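Local atomic coordinates of threonine synthase (PDB entry 4F4F), a protein that probably catalyses the pyridoxal-phosphate-dependent conversion of O-phospho-L-homoserine and water into L-threonine and phosphate, the last step of threonine biosynthesis. Residues Ser194-Phe199 with Phe448-Asn453; Ser297-Met302 with Gly348-Glu353. All blocks are in the same frame, centred on the assembly; numbering follows the deposited sequence.

Contact 1: Ser194-Phe199 with Phe448-Asn453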
ATOM      1  N   SER A 194       1.143 -21.703  -8.952  1.00 13.06           N
ATOM      2  CA  SER A 194       2.584 -21.682  -9.110  1.00 13.60           C
ATOM      3  C   SER A 194       2.864 -21.905 -10.597  1.00 13.65           C
ATOM      4  O   SER A 194       2.822 -23.039 -11.095  1.00 13.90           O
ATOM      5  CB  SER A 194       3.188 -22.783  -8.214  1.00 14.71           C
ATOM      6  OG  SER A 194       4.606 -22.818  -8.219  1.00 15.75           O
ATOM      7  N   ILE A 195       3.148 -20.814 -11.306  1.00 13.24           N
ATOM      8  CA  ILE A 195       3.336 -20.838 -12.762  1.00 13.42           C
ATOM      9  C   ILE A 195       4.767 -21.280 -13.096  1.00 14.50           C
ATOM     10  O   ILE A 195       5.739 -20.786 -12.504  1.00 15.28           O
ATOM     11  CB  ILE A 195       3.035 -19.437 -13.369  1.00 13.30           C
ATOM     12  CG1 ILE A 195       1.633 -18.947 -12.921  1.00 12.43           C
ATOM     13  CG2 ILE A 195       3.220 -19.433 -14.910  1.00 13.56           C
ATOM     14  CD1 ILE A 195       0.494 -19.902 -13.273  1.00 12.38           C
ATOM     15  N   GLU A 196       4.905 -22.196 -14.051  1.00 15.06           N
ATOM     16  CA  GLU A 196       6.213 -22.615 -14.558  1.00 16.20           C
ATOM     17  C   GLU A 196       6.691 -21.526 -15.530  1.00 16.81           C
ATOM     18  O   GLU A 196       6.614 -21.661 -16.756  1.00 17.38           O
ATOM     19  CB  GLU A 196       6.151 -24.041 -15.152  1.00 16.67           C
ATOM     20  CG  GLU A 196       5.580 -25.056 -14.137  1.00 16.80           C
ATOM     21  CD  GLU A 196       6.146 -26.466 -14.196  1.00 17.99           C
ATOM     22  OE1 GLU A 196       7.292 -26.636 -13.764  1.00 18.66           O
ATOM     23  OE2 GLU A 196       5.471 -27.429 -14.682  1.00 18.90           O
ATOM     24  N   GLY A 197       7.137 -20.428 -14.917  1.00 17.11           N
ATOM     25  CA  GLY A 197       7.623 -19.220 -15.590  1.00 18.12           C
ATOM     26  C   GLY A 197       8.053 -18.206 -14.525  1.00 18.43           C
ATOM     27  O   GLY A 197       7.996 -18.490 -13.319  1.00 17.64           O
ATOM     28  N   ASN A 198       8.531 -17.038 -14.962  1.00 19.50           N
ATOM     29  CA  ASN A 198       9.056 -16.050 -14.041  1.00 20.25           C
ATOM     30  C   ASN A 198       7.972 -15.038 -13.694  1.00 19.89           C
ATOM     31  O   ASN A 198       6.818 -15.172 -14.125  1.00 19.06           O
ATOM     32  CB  ASN A 198      10.327 -15.376 -14.609  1.00 22.33           C
ATOM     33  CG  ASN A 198      10.100 -14.736 -15.947  1.00 23.08           C
ATOM     34  OD1 ASN A 198       9.005 -14.262 -16.255  1.00 23.11           O
ATOM     35  ND2 ASN A 198      11.135 -14.705 -16.755  1.00 25.08           N
ATOM     36  N   PHE A 199       8.308 -14.068 -12.855  1.00 21.00           N
ATOM     37  CA  PHE A 199       7.344 -13.057 -12.410  1.00 21.36           C
ATOM     38  C   PHE A 199       6.757 -12.289 -13.582  1.00 22.32           C
ATOM     39  O   PHE A 199       5.555 -12.031 -13.633  1.00 20.66           O
ATOM     40  CB  PHE A 199       7.979 -12.080 -11.415  1.00 23.23           C
ATOM     41  CG  PHE A 199       7.052 -10.961 -10.987  1.00 23.27           C
ATOM     42  CD1 PHE A 199       5.796 -11.243 -10.488  1.00 22.01           C
ATOM     43  CD2 PHE A 199       7.444  -9.638 -11.076  1.00 26.09           C
ATOM     44  CE1 PHE A 199       4.941 -10.243 -10.084  1.00 22.32           C
ATOM     45  CE2 PHE A 199       6.594  -8.607 -10.669  1.00 25.68           C
ATOM     46  CZ  PHE A 199       5.339  -8.909 -10.185  1.00 24.45           C
ATOM     47  N   PHE A 448      -1.087 -25.723  -3.380  1.00 22.23           N
ATOM     48  CA  PHE A 448      -1.014 -24.885  -4.562  1.00 19.77           C
ATOM     49  C   PHE A 448      -0.986 -25.760  -5.813  1.00 18.78           C
ATOM     50  O   PHE A 448      -0.673 -26.945  -5.737  1.00 19.91           O
ATOM     51  CB  PHE A 448       0.200 -23.968  -4.505  1.00 18.92           C
ATOM     52  CG  PHE A 448       1.539 -24.679  -4.430  1.00 19.30           C
ATOM     53  CD1 PHE A 448       2.105 -24.987  -3.211  1.00 20.47           C
ATOM     54  CD2 PHE A 448       2.262 -24.957  -5.578  1.00 18.87           C
ATOM     55  CE1 PHE A 448       3.344 -25.611  -3.139  1.00 21.30           C
ATOM     56  CE2 PHE A 448       3.501 -25.564  -5.520  1.00 19.70           C
ATOM     57  CZ  PHE A 448       4.046 -25.906  -4.292  1.00 20.98           C
ATOM     58  N   THR A 449      -1.320 -25.173  -6.951  1.00 16.62           N
ATOM     59  CA  THR A 449      -1.405 -25.931  -8.170  1.00 16.28           C
ATOM     60  C   THR A 449      -0.354 -25.407  -9.117  1.00 15.01           C
ATOM     61  O   THR A 449      -0.313 -24.198  -9.390  1.00 14.17           O
ATOM     62  CB  THR A 449      -2.783 -25.777  -8.806  1.00 16.41           C
ATOM     63  OG1 THR A 449      -3.774 -26.205  -7.879  1.00 17.16           O
ATOM     64  CG2 THR A 449      -2.891 -26.605 -10.109  1.00 16.89           C
ATOM     65  N   VAL A 450       0.471 -26.308  -9.627  1.00 14.94           N
ATOM     66  CA  VAL A 450       1.471 -25.968 -10.645  1.00 14.51           C
ATOM     67  C   VAL A 450       0.790 -25.927 -12.009  1.00 14.59           C
ATOM     68  O   VAL A 450       0.140 -26.905 -12.403  1.00 15.32           O
ATOM     69  CB  VAL A 450       2.621 -26.989 -10.645  1.00 15.07           C
ATOM     70  CG1 VAL A 450       3.641 -26.667 -11.750  1.00 14.91           C
ATOM     71  CG2 VAL A 450       3.267 -27.061  -9.268  1.00 15.35           C
ATOM     72  N   LEU A 451       0.937 -24.815 -12.731  1.00 14.28           N
ATOM     73  CA  LEU A 451       0.380 -24.674 -14.092  1.00 14.66           C
ATOM     74  C   LEU A 451       1.446 -24.154 -15.029  1.00 15.29           C
ATOM     75  O   LEU A 451       2.251 -23.313 -14.627  1.00 15.06           O
ATOM     76  CB  LEU A 451      -0.802 -23.697 -14.152  1.00 14.32           C
ATOM     77  CG  LEU A 451      -2.007 -24.026 -13.288  1.00 14.38           C
ATOM     78  CD1 LEU A 451      -2.984 -22.861 -13.344  1.00 14.17           C
ATOM     79  CD2 LEU A 451      -2.634 -25.308 -13.783  1.00 15.29           C
ATOM     80  N   HIS A 452       1.452 -24.672 -16.264  1.00 16.26           N
ATOM     81  CA  HIS A 452       2.236 -24.103 -17.334  1.00 17.20           C
ATOM     82  C   HIS A 452       1.851 -22.702 -17.691  1.00 17.14           C
ATOM     83  O   HIS A 452       0.718 -22.248 -17.448  1.00 16.16           O
ATOM     84  CB  HIS A 452       2.215 -25.022 -18.583  1.00 18.90           C
ATOM     85  CG  HIS A 452       3.147 -26.206 -18.471  1.00 20.10           C
ATOM     86  ND1 HIS A 452       2.859 -27.406 -18.967  1.00 21.96           N
ATOM     87  CD2 HIS A 452       4.385 -26.333 -17.868  1.00 21.34           C
ATOM     88  CE1 HIS A 452       3.865 -28.269 -18.710  1.00 22.39           C
ATOM     89  NE2 HIS A 452       4.797 -27.619 -18.031  1.00 21.88           N
ATOM     90  N   ASN A 453       2.805 -21.999 -18.301  1.00 17.67           N
ATOM     91  CA  ASN A 453       2.683 -20.572 -18.593  1.00 18.28           C
ATOM     92  C   ASN A 453       1.909 -20.383 -19.917  1.00 19.70           C
ATOM     93  O   ASN A 453       2.496 -20.174 -20.963  1.00 20.13           O
ATOM     94  CB  ASN A 453       4.094 -19.983 -18.654  1.00 18.68           C
ATOM     95  CG  ASN A 453       4.139 -18.553 -19.155  1.00 19.47           C
ATOM     96  OD1 ASN A 453       3.156 -17.795 -19.044  1.00 19.18           O
ATOM     97  ND2 ASN A 453       5.305 -18.163 -19.682  1.00 20.22           N
TER
HETATM   98  O   HOH W   1       5.218 -23.247 -18.742  1.00 14.78           O
HETATM   99  O   HOH W   2       7.519 -20.254 -19.090  1.00 20.40           O
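Ser194 and Ile195 run parallel to Val450 and Leu451, strand axes 4.7 Å apart at closest and inclined by 31°, joined by hydrogen bonds from Ser194 N to Thr449 O, Leu451 N to Ser194 O and Glu196 N to Leu451 O. The pairing adds the C-terminal strand 449-452 as the outermost member of a five-stranded parallel sheet, showing how a distant piece of sequence can complete an alpha/beta domain by edge addition. The last of these bonds, Glu196 N to Leu451 O at 2.9 Å, is also the straightest (162° at the hydrogen). On one side of the sheet Ile195 CD1 reaches Leu451 CB at 4.1 Å, while helix 199-211 packs against Ile195 and helix 455-465 against Leu451. The other side carries Ser194, Glu196, Val450 and His452. There the bent Glu196 chain lays CG 3.5 Å from Val450 CG1. Its OE2 comes to 3.4 Å from His452 NE2 with carboxylate and ring planes nearly parallel (6° apart), but the geometry is too poor for a hydrogen bond. Phe448 CD2 comes to 3.5 Å from Ser194 CB; Ser194 OG hydrogen-bonds to Asn171 ND2. Past the last direct backbone bond, water takes over: two molecules each donate to Glu196 O, one accepting from Asn453 N and the other from Asn453 ND2 at 3.1 Å.

Contact 2: Ser297-Met302 with Gly348-Glu353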
ATOM      1  N   SER A 297      14.969  17.699  -9.565  1.00 21.13           N
ATOM      2  CA  SER A 297      15.076  18.297 -10.889  1.00 21.52           C
ATOM      3  C   SER A 297      13.764  18.659 -11.570  1.00 21.10           C
ATOM      4  O   SER A 297      13.750  19.414 -12.531  1.00 21.10           O
ATOM      5  CB  SER A 297      15.834  17.333 -11.815  1.00 21.71           C
ATOM      6  OG  SER A 297      15.025  16.222 -12.124  1.00 21.41           O
ATOM      7  N   GLY A 298      12.671  18.062 -11.123  1.00 20.83           N
ATOM      8  CA  GLY A 298      11.422  18.112 -11.887  1.00 20.94           C
ATOM      9  C   GLY A 298      11.288  17.075 -13.007  1.00 21.17           C
ATOM     10  O   GLY A 298      10.231  16.969 -13.618  1.00 21.25           O
ATOM     11  N   ALA A 299      12.324  16.266 -13.229  1.00 21.52           N
ATOM     12  CA  ALA A 299      12.405  15.354 -14.379  1.00 21.78           C
ATOM     13  C   ALA A 299      12.028  13.965 -13.875  1.00 21.84           C
ATOM     14  O   ALA A 299      12.817  13.270 -13.200  1.00 22.13           O
ATOM     15  CB  ALA A 299      13.820  15.351 -14.961  1.00 22.94           C
ATOM     16  N   TYR A 300      10.784  13.576 -14.132  1.00 20.98           N
ATOM     17  CA  TYR A 300      10.338  12.243 -13.787  1.00 20.61           C
ATOM     18  C   TYR A 300      10.681  11.383 -14.962  1.00 22.14           C
ATOM     19  O   TYR A 300       9.947  11.375 -15.963  1.00 21.51           O
ATOM     20  CB  TYR A 300       8.847  12.269 -13.566  1.00 19.55           C
ATOM     21  CG  TYR A 300       8.198  10.978 -13.115  1.00 18.62           C
ATOM     22  CD1 TYR A 300       8.114  10.660 -11.769  1.00 17.85           C
ATOM     23  CD2 TYR A 300       7.582  10.134 -14.034  1.00 18.51           C
ATOM     24  CE1 TYR A 300       7.459   9.515 -11.345  1.00 17.51           C
ATOM     25  CE2 TYR A 300       6.930   8.981 -13.623  1.00 18.11           C
ATOM     26  CZ  TYR A 300       6.859   8.687 -12.273  1.00 17.68           C
ATOM     27  OH  TYR A 300       6.183   7.556 -11.856  1.00 17.57           O
ATOM     28  N   GLU A 301      11.822  10.703 -14.867  1.00 23.70           N
ATOM     29  CA  GLU A 301      12.411  10.013 -15.996  1.00 26.13           C
ATOM     30  C   GLU A 301      12.705   8.574 -15.660  1.00 25.85           C
ATOM     31  O   GLU A 301      13.428   8.292 -14.712  1.00 24.83           O
ATOM     32  CB  GLU A 301      13.711  10.702 -16.424  1.00 29.00           C
ATOM     33  CG  GLU A 301      13.485  11.976 -17.223  1.00 31.75           C
ATOM     34  CD  GLU A 301      14.765  12.562 -17.787  1.00 34.71           C
ATOM     35  OE1 GLU A 301      14.786  13.789 -18.055  1.00 36.25           O
ATOM     36  OE2 GLU A 301      15.746  11.795 -17.955  1.00 37.36           O
ATOM     37  N   MET A 302      12.157   7.668 -16.449  1.00 26.20           N
ATOM     38  CA  MET A 302      12.331   6.246 -16.190  1.00 26.92           C
ATOM     39  C   MET A 302      13.778   5.845 -16.456  1.00 27.81           C
ATOM     40  O   MET A 302      14.373   6.279 -17.421  1.00 27.55           O
ATOM     41  CB  MET A 302      11.423   5.451 -17.088  1.00 28.20           C
ATOM     42  CG  MET A 302       9.953   5.719 -16.829  1.00 29.06           C
ATOM     43  SD  MET A 302       8.964   4.946 -18.105  1.00 33.66           S
ATOM     44  CE  MET A 302       9.324   3.223 -17.716  1.00 32.75           C
ATOM     45  N   GLY A 348       9.430   9.770 -19.880  1.00 21.87           N
ATOM     46  CA  GLY A 348       9.576  10.790 -18.853  1.00 21.02           C
ATOM     47  C   GLY A 348       8.799  12.056 -19.176  1.00 20.54           C
ATOM     48  O   GLY A 348       8.241  12.207 -20.284  1.00 20.11           O
ATOM     49  N   PHE A 349       8.750  12.958 -18.209  1.00 19.84           N
ATOM     50  CA  PHE A 349       8.197  14.278 -18.410  1.00 19.99           C
ATOM     51  C   PHE A 349       8.860  15.185 -17.425  1.00 20.31           C
ATOM     52  O   PHE A 349       9.445  14.725 -16.434  1.00 19.95           O
ATOM     53  CB  PHE A 349       6.666  14.321 -18.202  1.00 19.55           C
ATOM     54  CG  PHE A 349       6.209  13.758 -16.885  1.00 18.66           C
ATOM     55  CD1 PHE A 349       6.248  14.522 -15.721  1.00 18.29           C
ATOM     56  CD2 PHE A 349       5.748  12.447 -16.810  1.00 18.49           C
ATOM     57  CE1 PHE A 349       5.840  13.989 -14.509  1.00 17.67           C
ATOM     58  CE2 PHE A 349       5.343  11.915 -15.599  1.00 18.17           C
ATOM     59  CZ  PHE A 349       5.396  12.687 -14.445  1.00 17.77           C
ATOM     60  N   THR A 350       8.736  16.477 -17.697  1.00 21.20           N
ATOM     61  CA  THR A 350       9.232  17.514 -16.799  1.00 21.51           C
ATOM     62  C   THR A 350       8.078  18.252 -16.169  1.00 20.33           C
ATOM     63  O   THR A 350       7.147  18.630 -16.859  1.00 20.41           O
ATOM     64  CB  THR A 350      10.147  18.479 -17.542  1.00 22.88           C
ATOM     65  OG1 THR A 350      11.370  17.779 -17.798  1.00 24.98           O
ATOM     66  CG2 THR A 350      10.474  19.715 -16.660  1.00 23.08           C
ATOM     67  N   ILE A 351       8.101  18.409 -14.846  1.00 19.33           N
ATOM     68  CA  ILE A 351       7.010  19.113 -14.163  1.00 18.60           C
ATOM     69  C   ILE A 351       7.306  20.609 -14.215  1.00 19.56           C
ATOM     70  O   ILE A 351       8.403  21.017 -13.850  1.00 20.68           O
ATOM     71  CB  ILE A 351       6.871  18.644 -12.706  1.00 17.58           C
ATOM     72  CG1 ILE A 351       6.668  17.136 -12.637  1.00 16.75           C
ATOM     73  CG2 ILE A 351       5.714  19.361 -11.997  1.00 17.10           C
ATOM     74  CD1 ILE A 351       6.779  16.585 -11.229  1.00 16.12           C
ATOM     75  N   SER A 352       6.369  21.418 -14.685  1.00 19.88           N
ATOM     76  CA  SER A 352       6.562  22.868 -14.758  1.00 20.82           C
ATOM     77  C   SER A 352       6.657  23.527 -13.381  1.00 21.58           C
ATOM     78  O   SER A 352       6.333  22.942 -12.350  1.00 19.40           O
ATOM     79  CB  SER A 352       5.451  23.518 -15.555  1.00 20.90           C
ATOM     80  OG  SER A 352       4.198  23.345 -14.923  1.00 20.37           O
ATOM     81  N   GLU A 353       7.085  24.781 -13.379  1.00 23.13           N
ATOM     82  CA  GLU A 353       7.551  25.400 -12.150  1.00 24.57           C
ATOM     83  C   GLU A 353       6.497  25.521 -11.050  1.00 23.06           C
ATOM     84  O   GLU A 353       6.775  25.202  -9.885  1.00 23.05           O
ATOM     85  CB  GLU A 353       8.200  26.773 -12.460  1.00 27.35           C
ATOM     86  CG  GLU A 353       8.961  27.359 -11.277  1.00 29.72           C
ATOM     87  CD  GLU A 353      10.101  26.454 -10.775  1.00 32.96           C
ATOM     88  OE1 GLU A 353      10.721  25.690 -11.575  1.00 34.89           O
ATOM     89  OE2 GLU A 353      10.375  26.505  -9.554  1.00 36.89           O
TER
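Tyr300 and Phe349 meet as neighbours on two antiparallel strands, their rings close to parallel (19°) but slid so far that they barely overlap, with centroids 4.8 Å apart. The stem of the tyrosine takes part: Tyr300 CB sits over one face of the Phe349 ring, 3.8 Å from its centroid, in a CH-pi contact. Ring carbon Tyr300 CD2 follows, 3.3 Å from Phe349 CE2. Phe349 holds CG between its backbone nitrogen and carbonyl carbon (chi1 53°), which swings the ring across toward the other strand, and Ile351 CG1 abuts that ring's edge in its plane.

Beneath the rings the same two residues form the hydrogen-bonded pair of the strands. Tyr300 N donates to Phe349 O at 2.9 Å, nearly in line with the carbonyl although bent at the hydrogen (140°), and Phe349 N returns a bond to Tyr300 O at 3.0 Å. This is a two-stranded antiparallel sheet of its own, separate from the two larger sheets of the chain; strand 299-301 follows helix 290-297, and strand 348-350 links helix 333-346 to helix 353-362. A third bond, from Ile351 N to Gly298 O at 2.8 Å, extends the pairing past the strands; Gly298 has positive phi, where the chain leaves helix 290-297. Just before it, Ser297 OG accepts from Ala299 N in an ST turn. Where Glu301 faces Gly348, the backbones close to 4.1 Å between CA atoms, an approach that glycine's lack of a side chain permits.

Farther out, Tyr300 OH bonds to Ser318 N and its ring meets that of Phe321. Helix 333-346 lies against the aromatic pair through Leu339 and Met340 on Phe349 and Leu343 on Tyr300.

Contacts 1 and 2 illustrate strand pairing over shorter and longer sequence separations within one chain: contact 2 joins segments 46 residues apart and is nested inside the loop of 248 residues closed by contact 1. Their centres lie about 38 Å apart, and their nearest atoms, about 14 Å apart, do not touch. Contact 1 extends one of the larger sheets away from the cofactor pocket. Contact 2 stands nearer the cofactor: the Tyr300 side chain is about 11 Å from bound pyridoxal-5'-phosphate and about 7 Å from the side chain of Asn261, a cofactor-binding residue. It is thus a neighbour of the pocket rather than part of its lining.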